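Local coordinates for ribosomal RNA methyltransferase, putative (Plasmodium falciparum, PDB 2PLW), which binds S-adenosylmethionine through a Rossmann-like FtsJ domain and probably methylates ribosomal RNA at a uridine 2'-hydroxyl, at residues V94-L98 with F139-Y143. Residues are numbered along the deposited sequence; the frame is centred on the assembly and turned at random.
Sequences VDYKL and FMEQY
Tyr143 reaches across from the last turn of its helix to Asp95: Tyr143 OH donates to Asp95 OD1 at 2.5 Å, on the anti lone pair of OD1, the one facing away from OD2. OD2 accepts from the backbone N of Met77, so both carboxylate oxygens are engaged. A water lies within hydrogen-bonding distance of both Asp95 OD1 and Gln142 OE1, though it may not donate to both at once; Gln142 NE2 donates to the backbone O of Asn78 and of His138, which holds the amide. Another water, in the plane of the tyrosine ring, donates to Tyr143 OH (2.7 Å) and to Asp95 O.

Beneath this polar group the contact is apolar. Leu98 CD1 sits over the centre of the Tyr143 ring, 3.9 Å from its centroid, in a CH-pi contact, while the same methyl meets the edge of Phe139, 3.7 Å from CZ. Phe139 also touches Val94 and the S-adenosylmethionine-binding Ile72.

The segments run roughly parallel, 26° apart; their axes come no closer than 12.9 Å, and the rings of Phe139 and Tyr143 cover most of the gap. Both helices pack on the Rossmann-like sheet: Val94 and Leu98 on strand 66-69, Phe139 on strand 24-29, Tyr143 on strand 107-112.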
loop_
_atom_site.group_PDB
_atom_site.type_symbol
_atom_site.label_atom_id
_atom_site.label_comp_id
_atom_site.label_asym_id
_atom_site.label_seq_id
_atom_site.Cartn_x
_atom_site.Cartn_y
_atom_site.Cartn_z
ATOM N N VAL A 94 -14.161 2.165 6.587
ATOM C CA VAL A 94 -13.322 1.764 5.430
ATOM C C VAL A 94 -13.861 0.464 4.819
ATOM O O VAL A 94 -14.039 0.342 3.600
ATOM C CB VAL A 94 -11.817 1.664 5.798
ATOM C CG1 VAL A 94 -11.002 0.940 4.707
ATOM C CG2 VAL A 94 -11.221 3.064 6.026
ATOM N N ASP A 95 -14.189 -0.502 5.669
ATOM C CA ASP A 95 -14.668 -1.793 5.161
ATOM C C ASP A 95 -15.955 -1.690 4.348
ATOM O O ASP A 95 -16.094 -2.321 3.310
ATOM C CB ASP A 95 -14.850 -2.755 6.308
ATOM C CG ASP A 95 -13.605 -2.863 7.150
ATOM O OD1 ASP A 95 -12.693 -3.643 6.799
ATOM O OD2 ASP A 95 -13.548 -2.141 8.167
ATOM N N TYR A 96 -16.909 -0.913 4.850
ATOM C CA TYR A 96 -18.179 -0.778 4.150
ATOM C C TYR A 96 -18.068 0.041 2.863
ATOM O O TYR A 96 -18.706 -0.281 1.847
ATOM C CB TYR A 96 -19.288 -0.348 5.119
ATOM C CG TYR A 96 -19.791 -1.612 5.806
ATOM C CD1 TYR A 96 -19.369 -1.952 7.099
ATOM C CD2 TYR A 96 -20.609 -2.517 5.121
ATOM C CE1 TYR A 96 -19.778 -3.118 7.694
ATOM C CE2 TYR A 96 -21.041 -3.702 5.735
ATOM C CZ TYR A 96 -20.612 -3.986 7.019
ATOM O OH TYR A 96 -21.017 -5.141 7.625
ATOM N N LYS A 97 -17.163 1.014 2.870
ATOM C CA LYS A 97 -16.840 1.727 1.634
ATOM C C LYS A 97 -16.156 0.813 0.613
ATOM O O LYS A 97 -16.478 0.857 -0.567
ATOM C CB LYS A 97 -15.981 2.948 1.936
ATOM C CG LYS A 97 -16.759 4.024 2.687
ATOM C CD LYS A 97 -15.899 5.235 2.902
ATOM C CE LYS A 97 -16.316 6.045 4.138
ATOM N NZ LYS A 97 -15.209 6.988 4.565
ATOM N N LEU A 98 -15.215 -0.017 1.061
ATOM C CA LEU A 98 -14.650 -1.059 0.185
ATOM C C LEU A 98 -15.692 -2.028 -0.341
ATOM O O LEU A 98 -15.656 -2.396 -1.506
ATOM C CB LEU A 98 -13.500 -1.829 0.855
ATOM C CG LEU A 98 -12.224 -1.018 0.991
ATOM C CD1 LEU A 98 -11.238 -1.729 1.945
ATOM C CD2 LEU A 98 -11.565 -0.718 -0.395
ATOM N N PHE A 139 -4.475 -5.363 7.718
ATOM C CA PHE A 139 -5.570 -4.955 6.860
ATOM C C PHE A 139 -5.408 -5.614 5.464
ATOM O O PHE A 139 -6.360 -6.178 4.888
ATOM C CB PHE A 139 -5.598 -3.428 6.793
ATOM C CG PHE A 139 -6.399 -2.891 5.658
ATOM C CD1 PHE A 139 -7.769 -2.768 5.768
ATOM C CD2 PHE A 139 -5.783 -2.570 4.450
ATOM C CE1 PHE A 139 -8.522 -2.279 4.722
ATOM C CE2 PHE A 139 -6.531 -2.077 3.375
ATOM C CZ PHE A 139 -7.899 -1.932 3.516
ATOM N N MET A 140 -4.184 -5.580 4.945
ATOM C CA MET A 140 -3.857 -6.182 3.628
ATOM C C MET A 140 -4.286 -7.653 3.544
ATOM O O MET A 140 -4.920 -8.092 2.565
ATOM C CB MET A 140 -2.338 -6.011 3.342
ATOM C CG MET A 140 -1.821 -6.843 2.096
ATOM S SD MET A 140 -1.561 -8.536 2.356
ATOM C CE MET A 140 -0.238 -8.533 3.560
ATOM N N GLU A 141 -3.959 -8.416 4.581
ATOM C CA GLU A 141 -4.288 -9.828 4.616
ATOM C C GLU A 141 -5.765 -10.111 4.410
ATOM O O GLU A 141 -6.132 -11.170 3.881
ATOM C CB GLU A 141 -3.905 -10.405 5.966
ATOM C CG GLU A 141 -2.503 -10.916 6.106
ATOM C CD GLU A 141 -2.467 -11.960 7.199
ATOM O OE1 GLU A 141 -2.750 -11.586 8.353
ATOM O OE2 GLU A 141 -2.230 -13.160 6.895
ATOM N N GLN A 142 -6.615 -9.188 4.866
ATOM C CA GLN A 142 -8.066 -9.351 4.731
ATOM C C GLN A 142 -8.527 -9.143 3.315
ATOM O O GLN A 142 -9.461 -9.812 2.883
ATOM C CB GLN A 142 -8.799 -8.366 5.653
ATOM C CG GLN A 142 -8.457 -8.564 7.150
ATOM C CD GLN A 142 -8.945 -7.402 8.008
ATOM O OE1 GLN A 142 -10.096 -6.989 7.916
ATOM N NE2 GLN A 142 -8.046 -6.842 8.805
ATOM N N TYR A 143 -7.852 -8.242 2.593
ATOM C CA TYR A 143 -8.371 -7.739 1.300
ATOM C C TYR A 143 -7.597 -8.181 0.066
ATOM O O TYR A 143 -8.100 -8.036 -1.034
ATOM C CB TYR A 143 -8.521 -6.201 1.319
ATOM C CG TYR A 143 -9.695 -5.808 2.198
ATOM C CD1 TYR A 143 -10.985 -5.868 1.698
ATOM C CD2 TYR A 143 -9.493 -5.425 3.523
ATOM C CE1 TYR A 143 -12.094 -5.556 2.510
ATOM C CE2 TYR A 143 -10.609 -5.106 4.364
ATOM C CZ TYR A 143 -11.884 -5.176 3.830
ATOM O OH TYR A 143 -13.013 -4.882 4.596
HETATM O O HOH W 1 -10.675 -4.424 8.611
HETATM O O HOH W 2 -15.413 -5.125 3.402
#